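Local coordinates for TT1696 protein (PDB 1UFB) that is of unknown function but carries a HEPN domain and may bind DNA, at residues H13-A18 / L115-L120; G20-G25 / E108-L113; A30-Q35 / I87-P92. All coordinates share one frame; numbering follows the deposited sequence.

Contact 1 (H13-A18 / L115-L120); sequences HNLRHA and LAQKIL
A116 meets L15 through its CB, which lies 3.8 Å from L15 CD1. This pair sits where the two backbones come nearest, the CA atoms of L15 and A116 being 7.5 Å apart. The short methyl of A116, pointing at the partner helix, suits so close a backbone approach, while the longer leucine spans the gap. L15 can do this because its CG stands anti to the backbone N (chi1 -166°), which carries both methyls forward to helix 106-126. In the bundle of the HEPN fold, helices 4-24 and 106-126 lie side by side, and helix 27-48 covers a neighbouring face through A33 and A41, which touch A18 and L120. Q117, next in line, starts off to one side of the interface, but its chain bends at chi2 (57°) and brings the amide back. Its OE1 ends 3.3 Å from L15 CD2, the two side chains crossing at about a right angle; this is packing against a methyl, and the polar end suits an exposed position at the border of the contact. Farther along, L120 also points toward helix 4-24, where its side chain packs against L8 and A11.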
loop_
_atom_site.group_PDB
_atom_site.type_symbol
_atom_site.label_atom_id
_atom_site.label_comp_id
_atom_site.label_asym_id
_atom_site.label_seq_id
_atom_site.Cartn_x
_atom_site.Cartn_y
_atom_site.Cartn_z
ATOM N N HIS A 13 -4.215 9.622 -9.104
ATOM C CA HIS A 13 -2.779 9.216 -9.081
ATOM C C HIS A 13 -2.616 7.710 -8.766
ATOM O O HIS A 13 -1.770 6.992 -9.338
ATOM C CB HIS A 13 -1.981 10.040 -8.025
ATOM C CG HIS A 13 -0.524 9.648 -7.937
ATOM N ND1 HIS A 13 -0.046 8.720 -7.027
ATOM C CD2 HIS A 13 0.538 9.960 -8.733
ATOM C CE1 HIS A 13 1.233 8.471 -7.269
ATOM N NE2 HIS A 13 1.613 9.208 -8.297
ATOM N N ASN A 14 -3.387 7.246 -7.779
ATOM C CA ASN A 14 -3.349 5.824 -7.414
ATOM C C ASN A 14 -3.767 4.985 -8.626
ATOM O O ASN A 14 -3.169 3.928 -8.864
ATOM C CB ASN A 14 -4.365 5.524 -6.236
ATOM C CG ASN A 14 -3.929 6.119 -4.886
ATOM O OD1 ASN A 14 -4.743 6.161 -3.921
ATOM N ND2 ASN A 14 -2.658 6.532 -4.777
ATOM N N LEU A 15 -4.798 5.421 -9.372
ATOM C CA LEU A 15 -5.244 4.632 -10.541
ATOM C C LEU A 15 -4.121 4.677 -11.604
ATOM O O LEU A 15 -3.848 3.677 -12.239
ATOM C CB LEU A 15 -6.579 5.159 -11.108
ATOM C CG LEU A 15 -7.260 4.176 -12.101
ATOM C CD1 LEU A 15 -7.493 2.789 -11.489
ATOM C CD2 LEU A 15 -8.643 4.750 -12.527
ATOM N N ARG A 16 -3.456 5.815 -11.768
ATOM C CA ARG A 16 -2.306 5.836 -12.729
ATOM C C ARG A 16 -1.170 4.953 -12.239
ATOM O O ARG A 16 -0.447 4.312 -13.055
ATOM C CB ARG A 16 -1.782 7.276 -13.011
ATOM C CG ARG A 16 -2.882 8.119 -13.737
ATOM C CD ARG A 16 -2.363 9.485 -14.174
ATOM N NE ARG A 16 -2.048 10.349 -13.060
ATOM C CZ ARG A 16 -2.865 11.288 -12.621
ATOM N NH1 ARG A 16 -4.049 11.447 -13.232
ATOM N NH2 ARG A 16 -2.495 12.055 -11.591
ATOM N N HIS A 17 -0.971 4.919 -10.929
ATOM C CA HIS A 17 0.077 4.024 -10.406
ATOM C C HIS A 17 -0.347 2.541 -10.699
ATOM O O HIS A 17 0.525 1.693 -10.986
ATOM C CB HIS A 17 0.294 4.130 -8.875
ATOM C CG HIS A 17 1.374 3.196 -8.387
ATOM N ND1 HIS A 17 2.705 3.365 -8.722
ATOM C CD2 HIS A 17 1.321 2.089 -7.619
ATOM C CE1 HIS A 17 3.422 2.403 -8.163
ATOM N NE2 HIS A 17 2.612 1.619 -7.484
ATOM N N ALA A 18 -1.633 2.212 -10.550
ATOM C CA ALA A 18 -2.063 0.820 -10.826
ATOM C C ALA A 18 -1.869 0.505 -12.331
ATOM O O ALA A 18 -1.502 -0.605 -12.694
ATOM C CB ALA A 18 -3.603 0.560 -10.373
ATOM N N LEU A 115 -12.868 -1.875 -12.290
ATOM C CA LEU A 115 -13.776 -1.657 -11.153
ATOM C C LEU A 115 -13.462 -0.322 -10.447
ATOM O O LEU A 115 -14.368 0.427 -10.064
ATOM C CB LEU A 115 -13.687 -2.868 -10.171
ATOM C CG LEU A 115 -14.095 -4.226 -10.791
ATOM C CD1 LEU A 115 -13.934 -5.365 -9.758
ATOM C CD2 LEU A 115 -15.556 -4.132 -11.245
ATOM N N ALA A 116 -12.186 -0.029 -10.287
ATOM C CA ALA A 116 -11.812 1.217 -9.646
ATOM C C ALA A 116 -12.224 2.393 -10.515
ATOM O O ALA A 116 -12.709 3.440 -9.992
ATOM C CB ALA A 116 -10.292 1.260 -9.365
ATOM N N GLN A 117 -12.071 2.235 -11.833
ATOM C CA GLN A 117 -12.493 3.330 -12.729
ATOM C C GLN A 117 -14.000 3.594 -12.601
ATOM O O GLN A 117 -14.457 4.750 -12.609
ATOM C CB GLN A 117 -12.106 2.991 -14.198
ATOM C CG GLN A 117 -12.682 3.938 -15.159
ATOM C CD GLN A 117 -12.268 5.389 -14.848
ATOM O OE1 GLN A 117 -11.151 5.661 -14.385
ATOM N NE2 GLN A 117 -13.165 6.315 -15.127
ATOM N N LYS A 118 -14.794 2.539 -12.469
ATOM C CA LYS A 118 -16.257 2.740 -12.259
ATOM C C LYS A 118 -16.523 3.550 -10.994
ATOM O O LYS A 118 -17.393 4.467 -10.955
ATOM C CB LYS A 118 -16.963 1.397 -12.082
ATOM C CG LYS A 118 -16.980 0.518 -13.268
ATOM C CD LYS A 118 -17.915 -0.637 -12.951
ATOM C CE LYS A 118 -17.760 -1.770 -13.970
ATOM N NZ LYS A 118 -18.726 -2.911 -13.611
ATOM N N ILE A 119 -15.763 3.238 -9.939
ATOM C CA ILE A 119 -15.931 3.965 -8.680
ATOM C C ILE A 119 -15.547 5.433 -8.850
ATOM O O ILE A 119 -16.291 6.342 -8.418
ATOM C CB ILE A 119 -15.082 3.345 -7.549
ATOM C CG1 ILE A 119 -15.537 1.889 -7.282
ATOM C CG2 ILE A 119 -15.178 4.221 -6.273
ATOM C CD1 ILE A 119 -16.835 1.724 -6.521
ATOM N N LEU A 120 -14.390 5.670 -9.472
ATOM C CA LEU A 120 -13.896 7.023 -9.721
ATOM C C LEU A 120 -14.896 7.826 -10.548
ATOM O O LEU A 120 -15.161 9.018 -10.248
ATOM C CB LEU A 120 -12.594 6.973 -10.538
ATOM C CG LEU A 120 -11.409 7.398 -9.689
ATOM C CD1 LEU A 120 -11.608 8.903 -9.294
ATOM C CD2 LEU A 120 -11.372 6.431 -8.442
#

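Contact 2 (G20-G25 / E108-L113); sequences GSLGLG and EAEEAL
Of residues 20-25, L22 alone touches residues 108-113, reaching three of them with its two methyls. Its CD1 lies 4.0 Å from the CB of A109, the residue whose CA is nearest to that of L22; alanine, a single methyl, is enough here because L22 does the reaching. On the other branch, L22 CD2 meets L113 CD1 at 3.3 Å, tighter than usual for two methyl carbons. With chi1 near 180° (-176°), the leucine's CG points away from its own N, and the fork faces the neighbouring helix. Helix 20-24 and helix 108-113 run antiparallel at 172°, with their axes 10.6 Å apart at closest approach, as two neighbouring helices of the HEPN bundle. A second kind of contact is made by the aliphatic part of a charged residue: E110 CG rests 3.6 Å from L22 CD1, its chain crossing the leucine at about a right angle. A glutamate fits this border position since its methylene covers the leucine while OE2 makes a salt bridge to R106. Just beyond L22, helix 4-24 closes in a Schellman motif, where G25 takes the positive phi (79°) that glycine adopts readily.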
loop_
_atom_site.group_PDB
_atom_site.type_symbol
_atom_site.label_atom_id
_atom_site.label_comp_id
_atom_site.label_asym_id
_atom_site.label_seq_id
_atom_site.Cartn_x
_atom_site.Cartn_y
_atom_site.Cartn_z
ATOM N N GLY A 20 0.369 1.813 -14.339
ATOM C CA GLY A 20 1.785 1.644 -14.576
ATOM C C GLY A 20 2.266 0.341 -13.964
ATOM O O GLY A 20 3.208 -0.275 -14.477
ATOM N N SER A 21 1.615 -0.108 -12.888
ATOM C CA SER A 21 2.052 -1.347 -12.213
ATOM C C SER A 21 1.743 -2.536 -13.127
ATOM O O SER A 21 2.436 -3.529 -13.141
ATOM C CB SER A 21 1.310 -1.469 -10.896
ATOM O OG SER A 21 1.737 -0.424 -10.013
ATOM N N LEU A 22 0.681 -2.374 -13.896
ATOM C CA LEU A 22 0.236 -3.381 -14.835
ATOM C C LEU A 22 1.382 -3.500 -15.855
ATOM O O LEU A 22 1.804 -4.601 -16.164
ATOM C CB LEU A 22 -1.093 -2.896 -15.448
ATOM C CG LEU A 22 -1.930 -3.728 -16.434
ATOM C CD1 LEU A 22 -2.391 -5.064 -15.764
ATOM C CD2 LEU A 22 -3.191 -2.875 -16.837
ATOM N N GLY A 23 1.921 -2.356 -16.312
ATOM C CA GLY A 23 3.018 -2.354 -17.249
ATOM C C GLY A 23 4.275 -2.979 -16.667
ATOM O O GLY A 23 5.062 -3.554 -17.409
ATOM N N LEU A 24 4.500 -2.840 -15.353
ATOM C CA LEU A 24 5.658 -3.449 -14.684
ATOM C C LEU A 24 5.454 -4.943 -14.471
ATOM O O LEU A 24 6.398 -5.662 -14.072
ATOM C CB LEU A 24 5.870 -2.858 -13.267
ATOM C CG LEU A 24 6.208 -1.351 -13.186
ATOM C CD1 LEU A 24 6.094 -0.898 -11.745
ATOM C CD2 LEU A 24 7.651 -1.104 -13.687
ATOM N N GLY A 25 4.237 -5.429 -14.701
ATOM C CA GLY A 25 3.973 -6.841 -14.408
ATOM C C GLY A 25 3.732 -7.121 -12.909
ATOM O O GLY A 25 3.700 -8.295 -12.462
ATOM N N GLU A 108 -6.824 -10.324 -13.705
ATOM C CA GLU A 108 -7.412 -9.855 -12.427
ATOM C C GLU A 108 -7.158 -8.360 -12.176
ATOM O O GLU A 108 -8.040 -7.611 -11.711
ATOM C CB GLU A 108 -6.756 -10.517 -11.282
ATOM C CG GLU A 108 -7.388 -11.737 -10.859
ATOM C CD GLU A 108 -6.758 -12.109 -9.557
ATOM O OE1 GLU A 108 -5.638 -12.612 -9.678
ATOM O OE2 GLU A 108 -7.365 -11.849 -8.439
ATOM N N ALA A 109 -5.916 -7.961 -12.392
ATOM C CA ALA A 109 -5.529 -6.568 -12.199
ATOM C C ALA A 109 -6.203 -5.697 -13.230
ATOM O O ALA A 109 -6.580 -4.557 -12.925
ATOM C CB ALA A 109 -3.940 -6.432 -12.301
ATOM N N GLU A 110 -6.363 -6.158 -14.506
ATOM C CA GLU A 110 -7.101 -5.240 -15.436
ATOM C C GLU A 110 -8.544 -5.085 -14.999
ATOM O O GLU A 110 -9.140 -3.991 -15.055
ATOM C CB GLU A 110 -7.007 -5.696 -16.952
ATOM C CG GLU A 110 -5.544 -5.709 -17.407
ATOM C CD GLU A 110 -5.342 -5.954 -18.910
ATOM O OE1 GLU A 110 -6.357 -6.130 -19.594
ATOM O OE2 GLU A 110 -4.168 -5.961 -19.347
ATOM N N GLU A 111 -9.128 -6.180 -14.529
ATOM C CA GLU A 111 -10.489 -6.100 -14.022
ATOM C C GLU A 111 -10.501 -5.141 -12.795
ATOM O O GLU A 111 -11.395 -4.281 -12.648
ATOM C CB GLU A 111 -10.988 -7.478 -13.589
ATOM C CG GLU A 111 -12.327 -7.349 -12.866
ATOM C CD GLU A 111 -12.753 -8.693 -12.355
ATOM O OE1 GLU A 111 -12.182 -9.198 -11.323
ATOM O OE2 GLU A 111 -13.659 -9.237 -13.043
ATOM N N ALA A 112 -9.464 -5.240 -11.951
ATOM C CA ALA A 112 -9.399 -4.357 -10.770
ATOM C C ALA A 112 -9.370 -2.889 -11.211
ATOM O O ALA A 112 -10.076 -2.042 -10.624
ATOM C CB ALA A 112 -8.180 -4.743 -9.911
ATOM N N LEU A 113 -8.573 -2.575 -12.244
ATOM C CA LEU A 113 -8.560 -1.195 -12.773
ATOM C C LEU A 113 -9.941 -0.822 -13.290
ATOM O O LEU A 113 -10.404 0.280 -13.067
ATOM C CB LEU A 113 -7.551 -1.017 -13.926
ATOM C CG LEU A 113 -6.063 -1.012 -13.566
ATOM C CD1 LEU A 113 -5.230 -1.282 -14.806
ATOM C CD2 LEU A 113 -5.679 0.318 -13.036
#

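Contact 3 (A30-Q35 / I87-P92); sequences ACFAAQ and IPTRYP
F32 offers one face of its ring to R90. R90 CD sits 3.8 Å from the centroid of the F32 ring and 11° off the ring normal, a CH-pi contact. From there the arginine bends at chi3 (-74°), placing NE 3.2 Å from F32 CE1; the guanidinium is tilted, its plane 44° from that of the ring, and Y91 CE1 lies over its opposite face, toward the rim. T89 crosses the phenylalanine at about a right angle, with OG1 3.4 Å from F32 CB. T89 CG2, the other branch, packs 3.7 Å from C31 CB. Threonine suits this place by pairing a methyl for the helix with a hydroxyl hydrogen-bonded to Y85 O. The contact joins the loop after helix 73-83 to helix 27-48 of the HEPN fold, and F32 also packs on R90 of the second subunit. Replacing F32 with an alanine would probably open a gap beneath R90 CD and NE, leaving the arginine held mainly by its polar partners. R90 NH2 bonds to Y86 O, NH1 to Q36 of the second subunit, and Y86 makes a cation-pi contact, so these partners probably meet the buried charge while F32 packs on the aliphatic chain.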
loop_
_atom_site.group_PDB
_atom_site.type_symbol
_atom_site.label_atom_id
_atom_site.label_comp_id
_atom_site.label_asym_id
_atom_site.label_seq_id
_atom_site.Cartn_x
_atom_site.Cartn_y
_atom_site.Cartn_z
ATOM N N ALA A 30 -0.801 -3.827 -8.496
ATOM C CA ALA A 30 -1.778 -3.096 -9.294
ATOM C C ALA A 30 -3.171 -3.226 -8.650
ATOM O O ALA A 30 -3.975 -2.277 -8.648
ATOM C CB ALA A 30 -1.842 -3.681 -10.787
ATOM N N CYS A 31 -3.496 -4.403 -8.147
ATOM C CA CYS A 31 -4.776 -4.620 -7.522
ATOM C C CYS A 31 -4.895 -3.783 -6.233
ATOM O O CYS A 31 -5.961 -3.241 -5.921
ATOM C CB CYS A 31 -4.954 -6.082 -7.098
ATOM S SG CYS A 31 -5.269 -7.165 -8.607
ATOM N N PHE A 32 -3.804 -3.755 -5.474
ATOM C CA PHE A 32 -3.820 -2.951 -4.247
ATOM C C PHE A 32 -4.017 -1.458 -4.605
ATOM O O PHE A 32 -4.869 -0.759 -4.035
ATOM C CB PHE A 32 -2.491 -3.166 -3.505
ATOM C CG PHE A 32 -2.335 -2.265 -2.300
ATOM C CD1 PHE A 32 -3.085 -2.536 -1.159
ATOM C CD2 PHE A 32 -1.476 -1.155 -2.328
ATOM C CE1 PHE A 32 -2.987 -1.724 -0.032
ATOM C CE2 PHE A 32 -1.351 -0.296 -1.179
ATOM C CZ PHE A 32 -2.116 -0.599 -0.045
ATOM N N ALA A 33 -3.275 -0.986 -5.600
ATOM C CA ALA A 33 -3.374 0.399 -6.009
ATOM C C ALA A 33 -4.780 0.687 -6.522
ATOM O O ALA A 33 -5.270 1.751 -6.302
ATOM C CB ALA A 33 -2.245 0.767 -7.072
ATOM N N ALA A 34 -5.452 -0.269 -7.167
ATOM C CA ALA A 34 -6.814 -0.032 -7.625
ATOM C C ALA A 34 -7.751 0.096 -6.415
ATOM O O ALA A 34 -8.658 0.954 -6.363
ATOM C CB ALA A 34 -7.284 -1.205 -8.542
ATOM N N GLN A 35 -7.602 -0.797 -5.441
ATOM C CA GLN A 35 -8.467 -0.634 -4.239
ATOM C C GLN A 35 -8.170 0.777 -3.600
ATOM O O GLN A 35 -9.101 1.452 -3.113
ATOM C CB GLN A 35 -8.147 -1.745 -3.191
ATOM C CG GLN A 35 -8.926 -1.642 -1.839
ATOM C CD GLN A 35 -8.341 -0.565 -0.869
ATOM O OE1 GLN A 35 -7.169 -0.218 -0.956
ATOM N NE2 GLN A 35 -9.185 -0.076 0.111
ATOM N N ILE A 87 -5.561 -6.147 1.890
ATOM C CA ILE A 87 -4.560 -6.900 2.608
ATOM C C ILE A 87 -3.911 -8.110 1.860
ATOM O O ILE A 87 -2.684 -8.205 1.807
ATOM C CB ILE A 87 -5.125 -7.350 4.054
ATOM C CG1 ILE A 87 -4.837 -6.203 5.069
ATOM C CG2 ILE A 87 -4.372 -8.646 4.586
ATOM C CD1 ILE A 87 -5.675 -6.210 6.437
ATOM N N PRO A 88 -4.718 -9.002 1.235
ATOM C CA PRO A 88 -4.187 -10.189 0.527
ATOM C C PRO A 88 -3.192 -9.963 -0.578
ATOM O O PRO A 88 -2.385 -10.827 -0.882
ATOM C CB PRO A 88 -5.472 -10.938 0.054
ATOM C CG PRO A 88 -6.501 -10.569 1.217
ATOM C CD PRO A 88 -6.196 -9.031 1.285
ATOM N N THR A 89 -3.211 -8.795 -1.180
ATOM C CA THR A 89 -2.251 -8.507 -2.231
ATOM C C THR A 89 -0.835 -8.294 -1.715
ATOM O O THR A 89 0.102 -8.308 -2.474
ATOM C CB THR A 89 -2.669 -7.242 -2.965
ATOM O OG1 THR A 89 -3.016 -6.212 -1.990
ATOM C CG2 THR A 89 -3.912 -7.532 -3.819
ATOM N N ARG A 90 -0.659 -8.114 -0.410
ATOM C CA ARG A 90 0.664 -7.763 0.151
ATOM C C ARG A 90 1.146 -8.692 1.274
ATOM O O ARG A 90 2.320 -8.673 1.614
ATOM C CB ARG A 90 0.603 -6.362 0.792
ATOM C CG ARG A 90 0.226 -5.235 -0.186
ATOM C CD ARG A 90 0.110 -3.910 0.565
ATOM N NE ARG A 90 -1.107 -3.856 1.373
ATOM C CZ ARG A 90 -1.163 -3.439 2.660
ATOM N NH1 ARG A 90 -0.051 -3.046 3.346
ATOM N NH2 ARG A 90 -2.354 -3.287 3.230
ATOM N N TYR A 91 0.231 -9.454 1.867
ATOM C CA TYR A 91 0.611 -10.250 3.044
ATOM C C TYR A 91 0.503 -11.730 2.775
ATOM O O TYR A 91 -0.584 -12.231 2.525
ATOM C CB TYR A 91 -0.242 -9.844 4.268
ATOM C CG TYR A 91 0.135 -8.457 4.757
ATOM C CD1 TYR A 91 -0.730 -7.349 4.580
ATOM C CD2 TYR A 91 1.395 -8.221 5.328
ATOM C CE1 TYR A 91 -0.331 -6.001 4.975
ATOM C CE2 TYR A 91 1.814 -6.881 5.727
ATOM C CZ TYR A 91 0.916 -5.784 5.539
ATOM O OH TYR A 91 1.264 -4.505 5.972
ATOM N N PRO A 92 1.648 -12.448 2.873
ATOM C CA PRO A 92 1.689 -13.900 2.604
ATOM C C PRO A 92 0.698 -14.747 3.388
ATOM O O PRO A 92 0.068 -15.642 2.821
ATOM C CB PRO A 92 3.149 -14.268 2.868
ATOM C CG PRO A 92 3.872 -12.961 2.495
ATOM C CD PRO A 92 2.998 -11.929 3.220
#

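Contacts 1 and 2 are successive steps along one pair of helices, 4-24 and 106-126, with centres 10 Å apart. L113 bridges them, its CD2 lying 3.4 Å from L15 CD1. Because the helices run antiparallel, the earlier segment of contact 1 pairs with the later segment on the other helix, and contact 2 lies within the span that contact 1 closes. Contact 3 falls inside both, bringing helix 27-48 to the loop after helix 73-83; its centre is 13 Å from contact 1 and 11 Å from contact 2. A30 and A34 pack on the first two contacts, so helices 4-24, 27-48 and 106-126 pack together as one core, and all three contacts touch the second subunit.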